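PDB 4FGQ: periplasmic protein from Legionella pneumophila subsp. pneumophila, which acts as a calcium-dependent periplasmic protease, probably a cysteine proteinase of the bacterial transglutaminase-like family. Local coordinates for residues 76-81 with 87-92; 48-53 with 91-96; 57-62 with 137-142; 6-11 with 29-34. All coordinates share one frame; numbering follows the deposited sequence.

Contact 1: residues 76-81 with 87-92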
loop_
_atom_site.group_PDB
_atom_site.type_symbol
_atom_site.label_atom_id
_atom_site.label_comp_id
_atom_site.label_asym_id
_atom_site.label_seq_id
_atom_site.Cartn_x
_atom_site.Cartn_y
_atom_site.Cartn_z
ATOM N N VAL A 76 -6.323 2.318 -8.537
ATOM C CA VAL A 76 -6.869 1.966 -9.843
ATOM C C VAL A 76 -5.771 1.850 -10.912
ATOM O O VAL A 76 -5.791 0.939 -11.742
ATOM C CB VAL A 76 -7.975 2.946 -10.276
ATOM C CG1 VAL A 76 -8.370 2.707 -11.729
ATOM C CG2 VAL A 76 -9.192 2.798 -9.358
ATOM N N GLU A 77 -4.804 2.759 -10.883
ATOM C CA GLU A 77 -3.707 2.719 -11.845
ATOM C C GLU A 77 -2.847 1.467 -11.658
ATOM O O GLU A 77 -2.385 0.867 -12.634
ATOM C CB GLU A 77 -2.847 3.981 -11.738
ATOM C CG GLU A 77 -3.532 5.238 -12.253
ATOM C CD GLU A 77 -2.711 6.487 -11.984
ATOM O OE1 GLU A 77 -2.428 6.763 -10.800
ATOM O OE2 GLU A 77 -2.323 7.168 -12.954
ATOM N N PHE A 78 -2.632 1.087 -10.407
ATOM C CA PHE A 78 -1.907 -0.138 -10.078
ATOM C C PHE A 78 -2.627 -1.339 -10.702
ATOM O O PHE A 78 -2.009 -2.190 -11.338
ATOM C CB PHE A 78 -1.837 -0.293 -8.557
ATOM C CG PHE A 78 -0.981 -1.448 -8.085
ATOM C CD1 PHE A 78 -1.517 -2.718 -7.947
ATOM C CD2 PHE A 78 0.345 -1.245 -7.729
ATOM C CE1 PHE A 78 -0.745 -3.780 -7.487
ATOM C CE2 PHE A 78 1.126 -2.302 -7.268
ATOM C CZ PHE A 78 0.579 -3.571 -7.150
ATOM N N ILE A 79 -3.939 -1.412 -10.516
ATOM C CA ILE A 79 -4.715 -2.524 -11.078
ATOM C C ILE A 79 -4.690 -2.554 -12.612
ATOM O O ILE A 79 -4.488 -3.616 -13.219
ATOM C CB ILE A 79 -6.176 -2.500 -10.582
ATOM C CG1 ILE A 79 -6.234 -2.675 -9.062
ATOM C CG2 ILE A 79 -6.999 -3.581 -11.266
ATOM C CD1 ILE A 79 -5.838 -4.072 -8.569
ATOM N N VAL A 80 -4.890 -1.398 -13.241
ATOM C CA VAL A 80 -4.838 -1.309 -14.698
ATOM C C VAL A 80 -3.481 -1.755 -15.237
ATOM O O VAL A 80 -3.407 -2.517 -16.206
ATOM C CB VAL A 80 -5.180 0.114 -15.194
ATOM C CG1 VAL A 80 -4.873 0.262 -16.676
ATOM C CG2 VAL A 80 -6.647 0.424 -14.928
ATOM N N ASP A 81 -2.410 -1.314 -14.590
ATOM C CA ASP A 81 -1.057 -1.620 -15.059
ATOM C C ASP A 81 -0.617 -3.039 -14.715
ATOM O O ASP A 81 0.331 -3.558 -15.314
ATOM C CB ASP A 81 -0.050 -0.638 -14.460
ATOM C CG ASP A 81 -0.217 0.771 -14.995
ATOM O OD1 ASP A 81 -1.023 0.959 -15.928
ATOM O OD2 ASP A 81 0.477 1.681 -14.492
ATOM N N GLU A 87 6.548 1.610 -3.777
ATOM C CA GLU A 87 5.689 2.642 -3.218
ATOM C C GLU A 87 4.245 2.357 -3.634
ATOM O O GLU A 87 3.311 2.442 -2.821
ATOM C CB GLU A 87 6.172 4.029 -3.673
ATOM C CG GLU A 87 7.668 4.264 -3.382
ATOM C CD GLU A 87 8.194 5.596 -3.900
ATOM O OE1 GLU A 87 7.595 6.170 -4.838
ATOM O OE2 GLU A 87 9.220 6.073 -3.366
ATOM N N ASP A 88 4.063 1.978 -4.896
ATOM C CA ASP A 88 2.731 1.662 -5.406
ATOM C C ASP A 88 2.105 0.453 -4.705
ATOM O O ASP A 88 0.902 0.445 -4.444
ATOM C CB ASP A 88 2.759 1.432 -6.920
ATOM C CG ASP A 88 3.430 2.574 -7.681
ATOM O OD1 ASP A 88 3.327 3.753 -7.267
ATOM O OD2 ASP A 88 4.069 2.299 -8.718
ATOM N N PHE A 89 2.915 -0.562 -4.396
ATOM C CA PHE A 89 2.418 -1.724 -3.645
ATOM C C PHE A 89 1.928 -1.293 -2.269
ATOM O O PHE A 89 0.866 -1.726 -1.802
ATOM C CB PHE A 89 3.525 -2.769 -3.444
ATOM C CG PHE A 89 3.695 -3.739 -4.594
ATOM C CD1 PHE A 89 4.176 -3.312 -5.826
ATOM C CD2 PHE A 89 3.443 -5.093 -4.414
ATOM C CE1 PHE A 89 4.359 -4.201 -6.871
ATOM C CE2 PHE A 89 3.638 -5.996 -5.458
ATOM C CZ PHE A 89 4.084 -5.543 -6.694
ATOM N N ALA A 90 2.703 -0.443 -1.603
ATOM C CA ALA A 90 2.333 -0.011 -0.256
ATOM C C ALA A 90 1.047 0.814 -0.270
ATOM O O ALA A 90 0.203 0.690 0.624
ATOM C CB ALA A 90 3.474 0.776 0.386
ATOM N N ILE A 91 0.897 1.633 -1.304
ATOM C CA ILE A 91 -0.279 2.488 -1.444
ATOM C C ILE A 91 -1.575 1.693 -1.634
ATOM O O ILE A 91 -2.571 1.944 -0.945
ATOM C CB ILE A 91 -0.081 3.519 -2.572
ATOM C CG1 ILE A 91 0.978 4.550 -2.156
ATOM C CG2 ILE A 91 -1.417 4.172 -2.935
ATOM C CD1 ILE A 91 1.533 5.364 -3.327
ATOM N N ILE A 92 -1.575 0.714 -2.534
ATOM C CA ILE A 92 -2.792 -0.062 -2.741
ATOM C C ILE A 92 -3.106 -0.956 -1.537
ATOM O O ILE A 92 -4.275 -1.150 -1.192
ATOM C CB ILE A 92 -2.822 -0.823 -4.103
ATOM C CG1 ILE A 92 -4.202 -1.451 -4.317
ATOM C CG2 ILE A 92 -1.727 -1.877 -4.172
ATOM C CD1 ILE A 92 -4.517 -1.777 -5.773
#
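The ring of Phe78 meets segment 87-92 over one face and along one edge. Ile92 CG2 lies above the middle of the face, 3.8 Å from the ring centroid, a CH-pi contact close to the ring normal, while Asp88 CB and Phe89 CD1 come up at the edge in the ring plane. The same edge points into the face of Phe89, giving a T-shaped pair with planes at 89° and centroids 5.0 Å apart; here Phe78 CE2 approaches Phe89 CD1 to 3.5 Å. With CG anti to the backbone N (chi1 -174°), Phe78 sends its ring off helix 75-81 into this corner. Ile92 CD1 rests on Phe78 CD1 and lies 3.8 Å from Ile79 CG1. In the first turns of helix 86-100, Asp88 packs its CB 3.7 Å from Phe78 CD2, whereas its carboxylate accepts from the backbone N of Asp85 and of Lys73. Asp88 and Glu87 are calcium ligands, although no metal is bound in this model. The axes of segments 76-81 and 87-92 run at 119° to each other, and Phe57, Phe54 of helix 43-55 and Phe28 and Trp31 of helix 22-38 continue the apolar layer round Phe78 and Ile79.

Contact 2: residues 48-53 with 91-96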
loop_
_atom_site.group_PDB
_atom_site.type_symbol
_atom_site.label_atom_id
_atom_site.label_comp_id
_atom_site.label_asym_id
_atom_site.label_seq_id
_atom_site.Cartn_x
_atom_site.Cartn_y
_atom_site.Cartn_z
ATOM N N GLU A 48 -2.600 -10.170 6.449
ATOM C CA GLU A 48 -1.922 -11.225 5.697
ATOM C C GLU A 48 -2.452 -11.381 4.278
ATOM O O GLU A 48 -1.679 -11.507 3.325
ATOM C CB GLU A 48 -2.022 -12.550 6.443
ATOM C CG GLU A 48 -1.147 -12.616 7.671
ATOM C CD GLU A 48 -1.280 -13.930 8.405
ATOM O OE1 GLU A 48 -2.187 -14.729 8.057
ATOM O OE2 GLU A 48 -0.482 -14.157 9.344
ATOM N N LYS A 49 -3.766 -11.354 4.133
ATOM C CA LYS A 49 -4.360 -11.606 2.826
ATOM C C LYS A 49 -4.289 -10.397 1.888
ATOM O O LYS A 49 -4.113 -10.561 0.682
ATOM C CB LYS A 49 -5.782 -12.167 2.972
ATOM C CG LYS A 49 -5.772 -13.570 3.552
ATOM C CD LYS A 49 -7.170 -14.176 3.631
ATOM C CE LYS A 49 -7.110 -15.576 4.243
ATOM N NZ LYS A 49 -8.455 -16.215 4.387
ATOM N N VAL A 50 -4.382 -9.176 2.417
ATOM C CA VAL A 50 -4.152 -8.014 1.563
ATOM C C VAL A 50 -2.690 -8.013 1.122
ATOM O O VAL A 50 -2.366 -7.773 -0.056
ATOM C CB VAL A 50 -4.513 -6.698 2.281
ATOM C CG1 VAL A 50 -4.100 -5.484 1.420
ATOM C CG2 VAL A 50 -6.004 -6.670 2.552
ATOM N N ASN A 51 -1.801 -8.319 2.059
ATOM C CA ASN A 51 -0.367 -8.370 1.741
ATOM C C ASN A 51 -0.070 -9.392 0.638
ATOM O O ASN A 51 0.557 -9.063 -0.374
ATOM C CB ASN A 51 0.440 -8.690 3.003
ATOM C CG ASN A 51 1.900 -8.305 2.885
ATOM O OD1 ASN A 51 2.238 -7.216 2.396
ATOM N ND2 ASN A 51 2.782 -9.200 3.348
ATOM N N SER A 52 -0.537 -10.623 0.824
ATOM C CA SER A 52 -0.246 -11.704 -0.124
ATOM C C SER A 52 -0.946 -11.519 -1.472
ATOM O O SER A 52 -0.384 -11.862 -2.529
ATOM C CB SER A 52 -0.560 -13.074 0.496
ATOM O OG SER A 52 -1.953 -13.256 0.736
ATOM N N PHE A 53 -2.159 -10.964 -1.449
ATOM C CA PHE A 53 -2.884 -10.706 -2.694
ATOM C C PHE A 53 -2.079 -9.769 -3.570
ATOM O O PHE A 53 -1.854 -10.049 -4.746
ATOM C CB PHE A 53 -4.265 -10.082 -2.429
ATOM C CG PHE A 53 -5.062 -9.826 -3.691
ATOM C CD1 PHE A 53 -5.785 -10.841 -4.286
ATOM C CD2 PHE A 53 -5.086 -8.565 -4.270
ATOM C CE1 PHE A 53 -6.517 -10.604 -5.452
ATOM C CE2 PHE A 53 -5.806 -8.324 -5.431
ATOM C CZ PHE A 53 -6.524 -9.343 -6.023
ATOM N N ILE A 91 0.897 1.633 -1.304
ATOM C CA ILE A 91 -0.279 2.488 -1.444
ATOM C C ILE A 91 -1.575 1.693 -1.634
ATOM O O ILE A 91 -2.571 1.944 -0.945
ATOM C CB ILE A 91 -0.081 3.519 -2.572
ATOM C CG1 ILE A 91 0.978 4.550 -2.156
ATOM C CG2 ILE A 91 -1.417 4.172 -2.935
ATOM C CD1 ILE A 91 1.533 5.364 -3.327
ATOM N N ILE A 92 -1.575 0.714 -2.534
ATOM C CA ILE A 92 -2.792 -0.062 -2.741
ATOM C C ILE A 92 -3.106 -0.956 -1.537
ATOM O O ILE A 92 -4.275 -1.150 -1.192
ATOM C CB ILE A 92 -2.822 -0.823 -4.103
ATOM C CG1 ILE A 92 -4.202 -1.451 -4.317
ATOM C CG2 ILE A 92 -1.727 -1.877 -4.172
ATOM C CD1 ILE A 92 -4.517 -1.777 -5.773
ATOM N N LYS A 93 -2.073 -1.471 -0.872
ATOM C CA LYS A 93 -2.301 -2.242 0.348
ATOM C C LYS A 93 -2.971 -1.378 1.408
ATOM O O LYS A 93 -3.896 -1.830 2.092
ATOM C CB LYS A 93 -0.990 -2.812 0.887
ATOM C CG LYS A 93 -0.448 -3.987 0.072
ATOM C CD LYS A 93 0.915 -4.416 0.605
ATOM C CE LYS A 93 1.613 -5.388 -0.355
ATOM N NZ LYS A 93 2.961 -5.767 0.188
ATOM N N TYR A 94 -2.488 -0.146 1.545
ATOM C CA TYR A 94 -3.042 0.802 2.505
ATOM C C TYR A 94 -4.530 1.045 2.237
ATOM O O TYR A 94 -5.365 0.848 3.118
ATOM C CB TYR A 94 -2.265 2.128 2.483
ATOM C CG TYR A 94 -2.999 3.255 3.189
ATOM C CD1 TYR A 94 -3.022 3.339 4.577
ATOM C CD2 TYR A 94 -3.692 4.215 2.461
ATOM C CE1 TYR A 94 -3.713 4.386 5.226
ATOM C CE2 TYR A 94 -4.385 5.236 3.086
ATOM C CZ TYR A 94 -4.395 5.317 4.464
ATOM O OH TYR A 94 -5.089 6.345 5.063
ATOM N N PHE A 95 -4.870 1.466 1.024
ATOM C CA PHE A 95 -6.268 1.792 0.739
ATOM C C PHE A 95 -7.176 0.574 0.866
ATOM O O PHE A 95 -8.326 0.678 1.308
ATOM C CB PHE A 95 -6.417 2.466 -0.630
ATOM C CG PHE A 95 -6.070 3.922 -0.608
ATOM C CD1 PHE A 95 -6.880 4.826 0.074
ATOM C CD2 PHE A 95 -4.929 4.391 -1.247
ATOM C CE1 PHE A 95 -6.570 6.182 0.109
ATOM C CE2 PHE A 95 -4.607 5.746 -1.219
ATOM C CZ PHE A 95 -5.426 6.644 -0.539
ATOM N N THR A 96 -6.653 -0.590 0.517
ATOM C CA THR A 96 -7.460 -1.800 0.566
ATOM C C THR A 96 -7.725 -2.198 2.017
ATOM O O THR A 96 -8.841 -2.578 2.365
ATOM C CB THR A 96 -6.779 -2.944 -0.188
ATOM O OG1 THR A 96 -6.610 -2.555 -1.555
ATOM C CG2 THR A 96 -7.633 -4.207 -0.150
#
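Val50 and Lys93 bring the two helical segments together, their CA atoms 6.2 Å apart. The axes approach to 9.8 Å and run roughly antiparallel, at 147°. Val50 fits between successive turns of segment 91-96: CG1 sits 3.7 Å from the carbonyl oxygen of Lys93, and CG2 slides past Thr96 CG2 at 4.0 Å. Beside this apolar wedge, Lys93 sets its CG next to its own backbone N (chi1 -74°) and stretches out from there, so that the ammonium group reaches Asn51. Lys93 NZ donates to Asn51 OD1 at 2.7 Å, from a direction tilted out of the amide plane and bent from the carbonyl line (C=O...N 149°). Asn55 OD1 is a second partner of the amine, and these amide oxygens probably offset the cost of burying its charge. Thr96 turns its hydroxyl back into its helix, OG1 donating to Ile92 O at 2.7 Å; Thr96 N reaches the same oxygen from the opposite face. The hydroxyl also pairs with Trp31 NE1 of helix 22-38. Helix 86-100 is enclosed between helix 43-55 and, on other faces, helix 183-192 and the antiparallel sheet, an internal helix consistent with the papain-like fold of clan CA peptidases.

Contact 3: residues 57-62 with 137-142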
loop_
_atom_site.group_PDB
_atom_site.type_symbol
_atom_site.label_atom_id
_atom_site.label_comp_id
_atom_site.label_asym_id
_atom_site.label_seq_id
_atom_site.Cartn_x
_atom_site.Cartn_y
_atom_site.Cartn_z
ATOM N N PHE A 57 1.566 -9.282 -7.737
ATOM C CA PHE A 57 1.538 -8.417 -8.928
ATOM C C PHE A 57 2.955 -8.117 -9.455
ATOM O O PHE A 57 3.949 -8.472 -8.823
ATOM C CB PHE A 57 0.808 -7.092 -8.612
ATOM C CG PHE A 57 -0.702 -7.199 -8.557
ATOM C CD1 PHE A 57 -1.335 -7.950 -7.589
ATOM C CD2 PHE A 57 -1.486 -6.477 -9.443
ATOM C CE1 PHE A 57 -2.726 -8.039 -7.544
ATOM C CE2 PHE A 57 -2.869 -6.548 -9.399
ATOM C CZ PHE A 57 -3.489 -7.333 -8.439
ATOM N N ASN A 58 3.043 -7.483 -10.626
ATOM C CA ASN A 58 4.325 -7.129 -11.235
ATOM C C ASN A 58 5.052 -6.053 -10.436
ATOM O O ASN A 58 4.492 -4.988 -10.179
ATOM C CB ASN A 58 4.104 -6.618 -12.662
ATOM C CG ASN A 58 3.754 -7.726 -13.630
ATOM O OD1 ASN A 58 4.305 -8.819 -13.552
ATOM N ND2 ASN A 58 2.841 -7.446 -14.556
ATOM N N TYR A 59 6.302 -6.318 -10.060
ATOM C CA TYR A 59 7.109 -5.363 -9.310
ATOM C C TYR A 59 8.013 -4.579 -10.262
ATOM O O TYR A 59 8.865 -5.159 -10.935
ATOM C CB TYR A 59 7.953 -6.120 -8.290
ATOM C CG TYR A 59 8.738 -5.260 -7.330
ATOM C CD1 TYR A 59 10.059 -4.908 -7.607
ATOM C CD2 TYR A 59 8.175 -4.831 -6.140
ATOM C CE1 TYR A 59 10.787 -4.132 -6.705
ATOM C CE2 TYR A 59 8.887 -4.073 -5.245
ATOM C CZ TYR A 59 10.191 -3.722 -5.539
ATOM O OH TYR A 59 10.883 -2.965 -4.629
ATOM N N GLU A 60 7.818 -3.261 -10.314
ATOM C CA GLU A 60 8.542 -2.407 -11.249
ATOM C C GLU A 60 9.673 -1.672 -10.541
ATOM O O GLU A 60 9.565 -1.332 -9.361
ATOM C CB GLU A 60 7.573 -1.392 -11.870
ATOM C CG GLU A 60 6.469 -2.041 -12.691
ATOM C CD GLU A 60 5.402 -1.063 -13.178
ATOM O OE1 GLU A 60 5.442 0.132 -12.798
ATOM O OE2 GLU A 60 4.516 -1.498 -13.947
ATOM N N THR A 61 10.760 -1.447 -11.275
ATOM C CA THR A 61 11.853 -0.606 -10.812
ATOM C C THR A 61 12.301 0.245 -11.988
ATOM O O THR A 61 12.118 -0.136 -13.149
ATOM C CB THR A 61 13.070 -1.434 -10.347
ATOM O OG1 THR A 61 13.459 -2.334 -11.394
ATOM C CG2 THR A 61 12.758 -2.219 -9.098
ATOM N N ASP A 62 12.903 1.391 -11.686
ATOM C CA ASP A 62 13.535 2.199 -12.709
ATOM C C ASP A 62 14.739 1.435 -13.252
ATOM O O ASP A 62 15.579 0.967 -12.486
ATOM C CB ASP A 62 13.990 3.530 -12.106
ATOM C CG ASP A 62 14.478 4.508 -13.155
ATOM O OD1 ASP A 62 15.680 4.468 -13.497
ATOM O OD2 ASP A 62 13.658 5.318 -13.642
ATOM N N LEU A 137 4.614 -4.649 6.245
ATOM C CA LEU A 137 4.047 -5.294 5.059
ATOM C C LEU A 137 4.876 -4.835 3.856
ATOM O O LEU A 137 4.804 -3.659 3.442
ATOM C CB LEU A 137 2.584 -4.889 4.872
ATOM C CG LEU A 137 1.563 -5.663 5.714
ATOM C CD1 LEU A 137 1.646 -5.273 7.201
ATOM C CD2 LEU A 137 0.151 -5.432 5.170
ATOM N N ASP A 138 5.664 -5.762 3.310
ATOM C CA ASP A 138 6.681 -5.461 2.308
ATOM C C ASP A 138 6.318 -6.151 1.010
ATOM O O ASP A 138 5.539 -7.107 1.010
ATOM C CB ASP A 138 8.026 -5.994 2.825
ATOM C CG ASP A 138 9.225 -5.347 2.167
ATOM O OD1 ASP A 138 9.088 -4.791 1.064
ATOM O OD2 ASP A 138 10.318 -5.429 2.766
ATOM N N SER A 139 6.877 -5.645 -0.087
ATOM C CA SER A 139 6.747 -6.244 -1.407
ATOM C C SER A 139 7.953 -7.127 -1.769
ATOM O O SER A 139 7.919 -7.849 -2.767
ATOM C CB SER A 139 6.590 -5.139 -2.462
ATOM O OG SER A 139 7.515 -4.085 -2.226
ATOM N N LEU A 140 9.010 -7.059 -0.968
ATOM C CA LEU A 140 10.208 -7.883 -1.181
ATOM C C LEU A 140 10.465 -8.858 -0.029
ATOM O O LEU A 140 11.594 -9.309 0.191
ATOM C CB LEU A 140 11.451 -6.997 -1.396
ATOM C CG LEU A 140 11.439 -6.094 -2.626
ATOM C CD1 LEU A 140 12.723 -5.268 -2.666
ATOM C CD2 LEU A 140 11.312 -6.922 -3.900
ATOM N N GLU A 141 9.405 -9.181 0.705
ATOM C CA GLU A 141 9.469 -10.153 1.780
ATOM C C GLU A 141 8.028 -10.591 1.957
ATOM O O GLU A 141 7.143 -9.746 2.069
ATOM C CB GLU A 141 9.984 -9.479 3.058
ATOM C CG GLU A 141 9.812 -10.305 4.321
ATOM C CD GLU A 141 10.478 -11.662 4.217
ATOM O OE1 GLU A 141 11.729 -11.713 4.113
ATOM O OE2 GLU A 141 9.748 -12.680 4.236
ATOM N N SER A 142 7.773 -11.895 1.935
ATOM C CA SER A 142 6.399 -12.373 2.075
ATOM C C SER A 142 5.900 -12.347 3.505
ATOM O O SER A 142 4.704 -12.247 3.733
ATOM C CB SER A 142 6.242 -13.786 1.525
ATOM O OG SER A 142 6.144 -13.774 0.108
#
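Tyr59 and Leu140 cross at about a right angle, the leucine lying over a face of the phenol ring. Leu140 CD2 is 4.0 Å from the ring centroid, displaced toward the rim, and makes a CH-pi contact; its nearest ring atom is Tyr59 CZ. The other methyl goes to the hydroxyl end, with Leu140 CD1 at 3.5 Å from Tyr59 OH. The first torsions help to place both groups: a chi1 of -174° extends the Tyr59 ring from strand 58-59 toward the loop, while Leu140 places CG beside the backbone N (chi1 -63°) and swings its fork back to the ring. Ser139 approaches from a different direction, its OG lying near the ring plane at the edge, 3.3 Å from Tyr59 CE2. The loop that presents these two residues, between strands 135-137 and 145-146, opens with an Asx turn: Asp138 OD1 accepts from Leu140 N at 3.0 Å, met from above the carboxylate plane along a nearly straight N-H line (166°). A weak bond from Ser139 N reaches the same oxygen, which also pairs with His121 NE2, while OD2 forms a salt bridge with Arg150 NH1. Tyr59 and Ser139 both touch Cys86 at the start of helix 86-100, and the Tyr59 side chain comes within about 6 Å of that of Asp85, one of the calcium ligands.

Contact 4: residues 6-11 with 29-34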
loop_
_atom_site.group_PDB
_atom_site.type_symbol
_atom_site.label_atom_id
_atom_site.label_comp_id
_atom_site.label_asym_id
_atom_site.label_seq_id
_atom_site.Cartn_x
_atom_site.Cartn_y
_atom_site.Cartn_z
ATOM N N PRO A 6 -10.252 10.073 0.159
ATOM C CA PRO A 6 -10.667 9.132 -0.887
ATOM C C PRO A 6 -10.959 7.740 -0.342
ATOM O O PRO A 6 -10.268 7.264 0.563
ATOM C CB PRO A 6 -9.457 9.085 -1.830
ATOM C CG PRO A 6 -8.320 9.646 -1.047
ATOM C CD PRO A 6 -8.931 10.655 -0.129
ATOM N N LEU A 7 -11.984 7.105 -0.900
ATOM C CA LEU A 7 -12.422 5.800 -0.447
ATOM C C LEU A 7 -12.348 4.792 -1.582
ATOM O O LEU A 7 -12.536 5.128 -2.752
ATOM C CB LEU A 7 -13.856 5.874 0.083
ATOM C CG LEU A 7 -14.045 6.509 1.459
ATOM C CD1 LEU A 7 -15.184 7.514 1.441
ATOM C CD2 LEU A 7 -14.301 5.434 2.505
ATOM N N ILE A 8 -12.054 3.552 -1.225
ATOM C CA ILE A 8 -12.194 2.454 -2.154
ATOM C C ILE A 8 -13.491 1.763 -1.749
ATOM O O ILE A 8 -13.779 1.647 -0.559
ATOM C CB ILE A 8 -10.998 1.496 -2.051
ATOM C CG1 ILE A 8 -9.740 2.162 -2.617
ATOM C CG2 ILE A 8 -11.274 0.215 -2.796
ATOM C CD1 ILE A 8 -9.837 2.484 -4.092
ATOM N N SER A 9 -14.298 1.345 -2.718
ATOM C CA SER A 9 -15.525 0.638 -2.387
ATOM C C SER A 9 -15.741 -0.496 -3.370
ATOM O O SER A 9 -15.384 -0.380 -4.548
ATOM C CB SER A 9 -16.725 1.582 -2.375
ATOM O OG SER A 9 -17.285 1.728 -3.663
ATOM N N VAL A 10 -16.310 -1.596 -2.882
ATOM C CA VAL A 10 -16.571 -2.752 -3.730
ATOM C C VAL A 10 -17.494 -2.353 -4.875
ATOM O O VAL A 10 -17.365 -2.841 -5.991
ATOM C CB VAL A 10 -17.152 -3.934 -2.918
ATOM C CG1 VAL A 10 -17.677 -5.033 -3.833
ATOM C CG2 VAL A 10 -16.099 -4.500 -1.990
ATOM N N GLU A 11 -18.411 -1.433 -4.607
ATOM C CA GLU A 11 -19.359 -1.018 -5.630
ATOM C C GLU A 11 -18.671 -0.231 -6.753
ATOM O O GLU A 11 -18.961 -0.451 -7.931
ATOM C CB GLU A 11 -20.528 -0.237 -5.014
ATOM C CG GLU A 11 -21.392 -1.063 -4.051
ATOM C CD GLU A 11 -20.699 -1.361 -2.728
ATOM O OE1 GLU A 11 -19.905 -0.514 -2.262
ATOM O OE2 GLU A 11 -20.936 -2.450 -2.161
ATOM N N THR A 29 -12.312 -7.415 -10.532
ATOM C CA THR A 29 -13.272 -8.287 -9.856
ATOM C C THR A 29 -12.637 -9.001 -8.670
ATOM O O THR A 29 -13.251 -9.135 -7.605
ATOM C CB THR A 29 -13.865 -9.314 -10.831
ATOM O OG1 THR A 29 -14.616 -8.620 -11.838
ATOM C CG2 THR A 29 -14.782 -10.288 -10.099
ATOM N N ALA A 30 -11.392 -9.434 -8.846
ATOM C CA ALA A 30 -10.664 -10.114 -7.781
ATOM C C ALA A 30 -10.384 -9.199 -6.593
ATOM O O ALA A 30 -10.455 -9.630 -5.440
ATOM C CB ALA A 30 -9.366 -10.695 -8.330
ATOM N N TRP A 31 -10.065 -7.941 -6.884
ATOM C CA TRP A 31 -9.821 -6.926 -5.861
ATOM C C TRP A 31 -11.104 -6.683 -5.059
ATOM O O TRP A 31 -11.078 -6.628 -3.823
ATOM C CB TRP A 31 -9.366 -5.641 -6.549
ATOM C CG TRP A 31 -8.982 -4.515 -5.656
ATOM C CD1 TRP A 31 -8.559 -4.581 -4.357
ATOM C CD2 TRP A 31 -8.971 -3.132 -6.017
ATOM N NE1 TRP A 31 -8.296 -3.306 -3.884
ATOM C CE2 TRP A 31 -8.541 -2.409 -4.884
ATOM C CE3 TRP A 31 -9.292 -2.437 -7.188
ATOM C CZ2 TRP A 31 -8.422 -1.018 -4.898
ATOM C CZ3 TRP A 31 -9.171 -1.056 -7.192
ATOM C CH2 TRP A 31 -8.741 -0.366 -6.059
ATOM N N GLY A 32 -12.216 -6.527 -5.766
ATOM C CA GLY A 32 -13.504 -6.337 -5.114
ATOM C C GLY A 32 -13.884 -7.541 -4.269
ATOM O O GLY A 32 -14.365 -7.385 -3.142
ATOM N N ASN A 33 -13.679 -8.745 -4.807
ATOM C CA ASN A 33 -13.987 -9.958 -4.053
ATOM C C ASN A 33 -13.105 -10.070 -2.805
ATOM O O ASN A 33 -13.576 -10.500 -1.750
ATOM C CB ASN A 33 -13.867 -11.211 -4.926
ATOM C CG ASN A 33 -14.956 -11.294 -5.989
ATOM O OD1 ASN A 33 -15.984 -10.621 -5.896
ATOM N ND2 ASN A 33 -14.740 -12.136 -6.996
ATOM N N LEU A 34 -11.837 -9.665 -2.922
ATOM C CA LEU A 34 -10.921 -9.650 -1.779
ATOM C C LEU A 34 -11.472 -8.773 -0.667
ATOM O O LEU A 34 -11.555 -9.195 0.501
ATOM C CB LEU A 34 -9.538 -9.131 -2.205
ATOM C CG LEU A 34 -8.509 -8.903 -1.089
ATOM C CD1 LEU A 34 -7.909 -10.219 -0.652
ATOM C CD2 LEU A 34 -7.414 -7.947 -1.545
#
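Ile8 lays its side chain across the outer corner of the Trp31 indole, the two crossing at about a right angle. The segment that carries it is the extended N-terminal lead-in to helix 10-17, which Ser9 opens as N-cap, its OG accepting from the backbone N of Lys12; the contact fastens this lead-in to helix 22-38. Ile8 CD1 comes to 3.6 Å from Trp31 CH2, and its branch methyl CG2 lies 3.8 Å from Trp31 CZ2; both methyls come from the same side of the indole. A chi1 of -176° swings the Trp31 ring system clear of its own helix and into the interior. There its NE1 is bonded to Thr96 OG1 of helix 86-100, which probably helps to fix the rotation of the ring, and Phe54 packs against it edge-to-face. Ile8 itself continues onto Phe95 and Ala99 of helix 86-100 and Met192 of helix 183-192, so that the lead-in fills a groove shared by three helices. At the residue after Trp31, Gly32, the backbones come closer: Val10 CA and Gly32 CA are 4.9 Å apart. At this point Val10 CG2 rests 3.6 Å from the carbonyl oxygen of Gly32.

From the N terminus, contact 4 closes first, returning helix 22-38 onto the lead-in to helix 10-17 before any other contact opens. Helix 43-55 then begins contact 2 and strand 58-59 contact 3. Contact 1, a short loop from helix 75-81 to helix 86-100, lies wholly within the span of contact 3 and ends on the same helix as contact 2, sharing Ile91 and Ile92. Contact 3 waits for the loop after strand 135-137, so contacts 2 and 3 cross. Trp31 joins contact 4 to contact 1 through Ile79 and to contact 2 through Thr96, and Phe89 joins contact 1 to contact 3. Contacts 1, 2 and 4 tie the helices and the N-terminal lead-in together; contact 3 joins strand 58-59 to a loop of the antiparallel sheet.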